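Local coordinates for alanine racemase (Acinetobacter baumannii, PDB 4QHR), which belongs to the alanine racemase family, pairing an N-terminal TIM-barrel domain with a mostly beta C-terminal domain and carrying a lysine-bound pyridoxal phosphate group, at residues M87-H100 / H111-K125. Sequence-based numbering, arbitrary orientation.
Sequences MPVAIEQKFECVIH and HKQAYIAQGLKVWVK
Glu96 and the run from Lys121 to Trp123 make the tightest part of this contact. The Glu96 chain runs extended beyond CG, bringing its carboxylate against both partners. Trp123 NE1 donates to Glu96 OE1 (2.7 Å) almost straight and in the plane of the indole, but reaches the oxygen from above the carboxylate plane. Glu96 OE2 accepts twice from Lys121: the backbone N also arrives from above, while Lys121 NZ, 2.9 Å from Glu96 OE2, closes a salt bridge on the syn lone pair. Bends at chi3 and chi4 turn NZ back to these oxygens. Bonds to both should restrict rotation of the carboxylate, and Lys121 and the indole N-H probably favour its ionised form.

Next to it, Tyr115 bridges the segments. With CG anti to the backbone N (chi1 -169°), its ring reaches in from the helix, and OH accepts from Cys97 N at 2.9 Å. Ile91 lays CG1 against Tyr115 CD2 at 3.7 Å. Leu120 CD1 lies against Ile91 CA and near Phe95 O, a buried oxygen with no partner, while Leu120 CD2 packs on Lys94 C (3.6 Å). Met87 CB sits over the centre of the His111 ring in a CH-pi contact, and His111 ND1 is held by Trp107 O. Farther along, Trp123 N bonds Cys97 O, Ile99 N bonds Trp123 O and Lys125 N bonds Ile99 O.

The solvent rim is looser: Gln118 NE2 bonds Ile91 O at 2.9 Å, on the face opposite Lys94 N, Lys94 lies across Gln118 at about a right angle, and Glu92 adds little.

The whole is one step round the TIM barrel: neighbouring parallel strands with their outer helices side by side, axes 20° apart. Strand 75-77 flanks 95-99, strand 154-157 flanks 122-125, and Leu108 of helix 102-110 packs against Met87, Tyr115 and Val122.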
loop_
_atom_site.group_PDB
_atom_site.type_symbol
_atom_site.label_atom_id
_atom_site.label_comp_id
_atom_site.label_asym_id
_atom_site.label_seq_id
_atom_site.Cartn_x
_atom_site.Cartn_y
_atom_site.Cartn_z
ATOM N N MET A 87 9.892 -8.521 27.533
ATOM C CA MET A 87 11.184 -8.304 28.172
ATOM C C MET A 87 12.161 -9.496 28.139
ATOM O O MET A 87 13.331 -9.282 27.793
ATOM C CB MET A 87 11.024 -7.792 29.630
ATOM C CG MET A 87 10.490 -6.355 29.697
ATOM S SD MET A 87 11.520 -5.141 28.836
ATOM C CE MET A 87 13.012 -5.293 29.786
ATOM N N PRO A 88 11.706 -10.708 28.486
ATOM C CA PRO A 88 12.644 -11.860 28.469
ATOM C C PRO A 88 13.188 -12.122 27.091
ATOM O O PRO A 88 14.366 -12.497 26.951
ATOM C CB PRO A 88 11.789 -13.049 28.960
ATOM C CG PRO A 88 10.678 -12.443 29.728
ATOM C CD PRO A 88 10.405 -11.079 29.097
ATOM N N VAL A 89 12.345 -11.913 26.067
ATOM C CA VAL A 89 12.728 -12.158 24.658
ATOM C C VAL A 89 13.746 -11.119 24.180
ATOM O O VAL A 89 14.793 -11.459 23.633
ATOM C CB VAL A 89 11.516 -12.115 23.710
ATOM C CG1 VAL A 89 11.933 -12.396 22.276
ATOM C CG2 VAL A 89 10.434 -13.113 24.153
ATOM N N ALA A 90 13.444 -9.854 24.437
ATOM C CA ALA A 90 14.378 -8.771 24.189
ATOM C C ALA A 90 15.735 -9.005 24.820
ATOM O O ALA A 90 16.754 -8.849 24.174
ATOM C CB ALA A 90 13.796 -7.429 24.664
ATOM N N ILE A 91 15.760 -9.390 26.083
ATOM C CA ILE A 91 17.001 -9.637 26.769
ATOM C C ILE A 91 17.778 -10.808 26.142
ATOM O O ILE A 91 19.001 -10.716 25.929
ATOM C CB ILE A 91 16.731 -9.843 28.258
ATOM C CG1 ILE A 91 16.322 -8.510 28.919
ATOM C CG2 ILE A 91 17.910 -10.420 28.948
ATOM C CD1 ILE A 91 15.569 -8.744 30.236
ATOM N N GLU A 92 17.069 -11.865 25.792
ATOM C CA GLU A 92 17.687 -13.099 25.287
ATOM C C GLU A 92 18.286 -12.854 23.903
ATOM O O GLU A 92 19.394 -13.313 23.595
ATOM C CB GLU A 92 16.648 -14.217 25.262
ATOM C CG GLU A 92 17.016 -15.488 24.499
ATOM C CD GLU A 92 18.129 -16.305 25.141
ATOM O OE1 GLU A 92 18.756 -17.059 24.376
ATOM O OE2 GLU A 92 18.394 -16.220 26.379
ATOM N N GLN A 93 17.564 -12.102 23.094
ATOM C CA GLN A 93 18.019 -11.754 21.771
ATOM C C GLN A 93 18.986 -10.570 21.717
ATOM O O GLN A 93 19.419 -10.186 20.623
ATOM C CB GLN A 93 16.803 -11.431 20.914
ATOM C CG GLN A 93 15.810 -12.577 20.721
ATOM C CD GLN A 93 16.390 -13.666 19.852
ATOM O OE1 GLN A 93 17.392 -13.461 19.180
ATOM N NE2 GLN A 93 15.776 -14.827 19.874
ATOM N N LYS A 94 19.301 -9.993 22.865
ATOM C CA LYS A 94 20.132 -8.787 22.937
ATOM C C LYS A 94 19.573 -7.562 22.157
ATOM O O LYS A 94 20.283 -6.926 21.351
ATOM C CB LYS A 94 21.546 -9.071 22.492
ATOM C CG LYS A 94 22.258 -10.035 23.432
ATOM C CD LYS A 94 23.683 -10.256 22.952
ATOM C CE LYS A 94 24.482 -11.057 23.975
ATOM N NZ LYS A 94 25.365 -12.034 23.248
ATOM N N PHE A 95 18.325 -7.241 22.430
ATOM C CA PHE A 95 17.666 -6.070 21.876
ATOM C C PHE A 95 17.649 -4.967 22.940
ATOM O O PHE A 95 17.069 -5.135 24.022
ATOM C CB PHE A 95 16.211 -6.390 21.522
ATOM C CG PHE A 95 16.011 -7.378 20.423
ATOM C CD1 PHE A 95 16.984 -7.716 19.559
ATOM C CD2 PHE A 95 14.775 -7.933 20.248
ATOM C CE1 PHE A 95 16.771 -8.613 18.559
ATOM C CE2 PHE A 95 14.534 -8.838 19.230
ATOM C CZ PHE A 95 15.533 -9.169 18.391
ATOM N N GLU A 96 18.268 -3.826 22.669
ATOM C CA GLU A 96 18.229 -2.745 23.606
ATOM C C GLU A 96 16.866 -2.067 23.457
ATOM O O GLU A 96 16.365 -1.935 22.345
ATOM C CB GLU A 96 19.340 -1.751 23.329
ATOM C CG GLU A 96 20.713 -2.367 23.553
ATOM C CD GLU A 96 21.834 -1.392 23.402
ATOM O OE1 GLU A 96 21.639 -0.335 22.753
ATOM O OE2 GLU A 96 22.893 -1.673 24.003
ATOM N N CYS A 97 16.321 -1.612 24.573
ATOM C CA CYS A 97 15.002 -1.024 24.603
ATOM C C CYS A 97 15.034 0.449 24.834
ATOM O O CYS A 97 15.717 0.923 25.738
ATOM C CB CYS A 97 14.159 -1.637 25.723
ATOM S SG CYS A 97 13.833 -3.372 25.451
ATOM N N VAL A 98 14.264 1.159 24.017
ATOM C CA VAL A 98 13.830 2.473 24.365
ATOM C C VAL A 98 12.813 2.353 25.500
ATOM O O VAL A 98 11.968 1.448 25.492
ATOM C CB VAL A 98 13.177 3.197 23.177
ATOM C CG1 VAL A 98 12.171 4.225 23.642
ATOM C CG2 VAL A 98 14.249 3.870 22.350
ATOM N N ILE A 99 12.886 3.244 26.487
ATOM C CA ILE A 99 11.755 3.450 27.371
ATOM C C ILE A 99 11.256 4.890 27.194
ATOM O O ILE A 99 12.034 5.840 27.053
ATOM C CB ILE A 99 12.046 3.117 28.875
ATOM C CG1 ILE A 99 13.054 4.066 29.494
ATOM C CG2 ILE A 99 12.445 1.657 29.035
ATOM C CD1 ILE A 99 13.105 4.013 31.013
ATOM N N HIS A 100 9.943 5.036 27.167
ATOM C CA HIS A 100 9.341 6.347 26.938
ATOM C C HIS A 100 8.235 6.691 27.964
ATOM O O HIS A 100 7.747 7.801 27.951
ATOM C CB HIS A 100 8.832 6.492 25.489
ATOM C CG HIS A 100 7.755 5.518 25.142
ATOM N ND1 HIS A 100 6.450 5.682 25.560
ATOM C CD2 HIS A 100 7.795 4.357 24.442
ATOM C CE1 HIS A 100 5.731 4.669 25.116
ATOM N NE2 HIS A 100 6.530 3.830 24.469
ATOM N N HIS A 111 13.229 -6.306 35.429
ATOM C CA HIS A 111 14.171 -7.219 34.770
ATOM C C HIS A 111 15.616 -6.698 34.718
ATOM O O HIS A 111 16.398 -7.129 33.887
ATOM C CB HIS A 111 13.702 -7.530 33.344
ATOM C CG HIS A 111 12.389 -8.236 33.301
ATOM N ND1 HIS A 111 11.192 -7.560 33.335
ATOM C CD2 HIS A 111 12.083 -9.552 33.285
ATOM C CE1 HIS A 111 10.197 -8.430 33.315
ATOM N NE2 HIS A 111 10.711 -9.643 33.276
ATOM N N LYS A 112 15.991 -5.846 35.652
ATOM C CA LYS A 112 17.271 -5.158 35.558
ATOM C C LYS A 112 18.497 -6.079 35.570
ATOM O O LYS A 112 19.424 -5.870 34.813
ATOM C CB LYS A 112 17.377 -4.085 36.643
ATOM C CG LYS A 112 17.714 -4.598 38.025
ATOM C CD LYS A 112 17.746 -3.450 39.003
ATOM C CE LYS A 112 17.852 -3.922 40.445
ATOM N NZ LYS A 112 17.029 -3.008 41.308
ATOM N N GLN A 113 18.512 -7.108 36.413
ATOM C CA GLN A 113 19.748 -7.910 36.509
ATOM C C GLN A 113 20.105 -8.621 35.192
ATOM O O GLN A 113 21.232 -8.470 34.703
ATOM C CB GLN A 113 19.744 -8.818 37.733
ATOM C CG GLN A 113 20.182 -7.982 38.963
ATOM C CD GLN A 113 19.813 -8.537 40.326
ATOM O OE1 GLN A 113 19.934 -7.825 41.331
ATOM N NE2 GLN A 113 19.352 -9.790 40.389
ATOM N N ALA A 114 19.147 -9.321 34.604
ATOM C CA ALA A 114 19.370 -9.993 33.321
ATOM C C ALA A 114 19.689 -8.997 32.168
ATOM O O ALA A 114 20.587 -9.208 31.376
ATOM C CB ALA A 114 18.160 -10.839 32.977
ATOM N N TYR A 115 18.934 -7.898 32.121
ATOM C CA TYR A 115 19.117 -6.865 31.131
ATOM C C TYR A 115 20.526 -6.308 31.225
ATOM O O TYR A 115 21.223 -6.251 30.240
ATOM C CB TYR A 115 18.050 -5.774 31.321
ATOM C CG TYR A 115 17.951 -4.771 30.205
ATOM C CD1 TYR A 115 18.816 -3.701 30.135
ATOM C CD2 TYR A 115 16.960 -4.879 29.208
ATOM C CE1 TYR A 115 18.697 -2.730 29.130
ATOM C CE2 TYR A 115 16.841 -3.933 28.173
ATOM C CZ TYR A 115 17.722 -2.863 28.128
ATOM O OH TYR A 115 17.640 -1.902 27.109
ATOM N N ILE A 116 20.981 -5.975 32.421
ATOM C CA ILE A 116 22.331 -5.417 32.614
ATOM C C ILE A 116 23.406 -6.478 32.355
ATOM O O ILE A 116 24.428 -6.209 31.709
ATOM C CB ILE A 116 22.487 -4.806 34.028
ATOM C CG1 ILE A 116 21.642 -3.527 34.091
ATOM C CG2 ILE A 116 23.954 -4.488 34.341
ATOM C CD1 ILE A 116 21.420 -3.021 35.497
ATOM N N ALA A 117 23.169 -7.702 32.783
ATOM C CA ALA A 117 24.191 -8.732 32.576
ATOM C C ALA A 117 24.396 -9.009 31.096
ATOM O O ALA A 117 25.505 -9.340 30.701
ATOM C CB ALA A 117 23.834 -9.993 33.332
ATOM N N GLN A 118 23.356 -8.843 30.278
ATOM C CA GLN A 118 23.472 -9.000 28.823
ATOM C C GLN A 118 24.222 -7.850 28.157
ATOM O O GLN A 118 24.504 -7.933 26.986
ATOM C CB GLN A 118 22.085 -9.175 28.153
ATOM C CG GLN A 118 21.515 -10.578 28.247
ATOM C CD GLN A 118 22.242 -11.578 27.347
ATOM O OE1 GLN A 118 23.441 -11.823 27.504
ATOM N NE2 GLN A 118 21.527 -12.148 26.407
ATOM N N GLY A 119 24.543 -6.778 28.898
ATOM C CA GLY A 119 25.334 -5.714 28.365
ATOM C C GLY A 119 24.507 -4.698 27.629
ATOM O O GLY A 119 25.035 -3.982 26.809
ATOM N N LEU A 120 23.213 -4.625 27.929
ATOM C CA LEU A 120 22.275 -3.853 27.081
ATOM C C LEU A 120 22.106 -2.487 27.669
ATOM O O LEU A 120 21.827 -2.360 28.883
ATOM C CB LEU A 120 20.906 -4.547 26.991
ATOM C CG LEU A 120 20.949 -5.941 26.358
ATOM C CD1 LEU A 120 19.592 -6.648 26.579
ATOM C CD2 LEU A 120 21.290 -5.886 24.877
ATOM N N LYS A 121 22.224 -1.472 26.819
ATOM C CA LYS A 121 21.928 -0.119 27.225
ATOM C C LYS A 121 20.453 0.093 27.183
ATOM O O LYS A 121 19.706 -0.660 26.523
ATOM C CB LYS A 121 22.622 0.934 26.347
ATOM C CG LYS A 121 24.131 0.717 26.170
ATOM C CD LYS A 121 24.808 1.691 25.210
ATOM C CE LYS A 121 24.318 1.618 23.793
ATOM N NZ LYS A 121 24.689 0.363 23.051
ATOM N N VAL A 122 20.006 1.120 27.886
ATOM C CA VAL A 122 18.610 1.512 27.844
ATOM C C VAL A 122 18.586 2.889 27.197
ATOM O O VAL A 122 19.388 3.785 27.571
ATOM C CB VAL A 122 17.942 1.480 29.227
ATOM C CG1 VAL A 122 18.755 2.196 30.243
ATOM C CG2 VAL A 122 16.532 2.076 29.177
ATOM N N TRP A 123 17.723 3.042 26.208
ATOM C CA TRP A 123 17.559 4.301 25.492
ATOM C C TRP A 123 16.392 5.076 26.129
ATOM O O TRP A 123 15.278 4.593 26.160
ATOM C CB TRP A 123 17.359 4.066 23.990
ATOM C CG TRP A 123 18.520 3.413 23.328
ATOM C CD1 TRP A 123 19.050 2.183 23.635
ATOM C CD2 TRP A 123 19.258 3.894 22.209
ATOM N NE1 TRP A 123 20.108 1.910 22.802
ATOM C CE2 TRP A 123 20.244 2.931 21.909
ATOM C CE3 TRP A 123 19.184 5.058 21.430
ATOM C CZ2 TRP A 123 21.161 3.099 20.873
ATOM C CZ3 TRP A 123 20.073 5.244 20.419
ATOM C CH2 TRP A 123 21.052 4.264 20.117
ATOM N N VAL A 124 16.671 6.242 26.694
ATOM C CA VAL A 124 15.655 6.982 27.458
ATOM C C VAL A 124 15.202 8.124 26.585
ATOM O O VAL A 124 15.976 9.052 26.288
ATOM C CB VAL A 124 16.195 7.474 28.808
ATOM C CG1 VAL A 124 15.095 8.172 29.573
ATOM C CG2 VAL A 124 16.773 6.312 29.621
ATOM N N LYS A 125 13.936 8.068 26.189
ATOM C CA LYS A 125 13.370 8.960 25.176
ATOM C C LYS A 125 12.806 10.228 25.836
ATOM O O LYS A 125 12.017 10.154 26.738
ATOM C CB LYS A 125 12.283 8.200 24.391
ATOM C CG LYS A 125 11.409 8.961 23.362
ATOM C CD LYS A 125 12.169 9.626 22.226
ATOM C CE LYS A 125 11.323 9.795 20.931
ATOM N NZ LYS A 125 10.460 10.999 20.962
#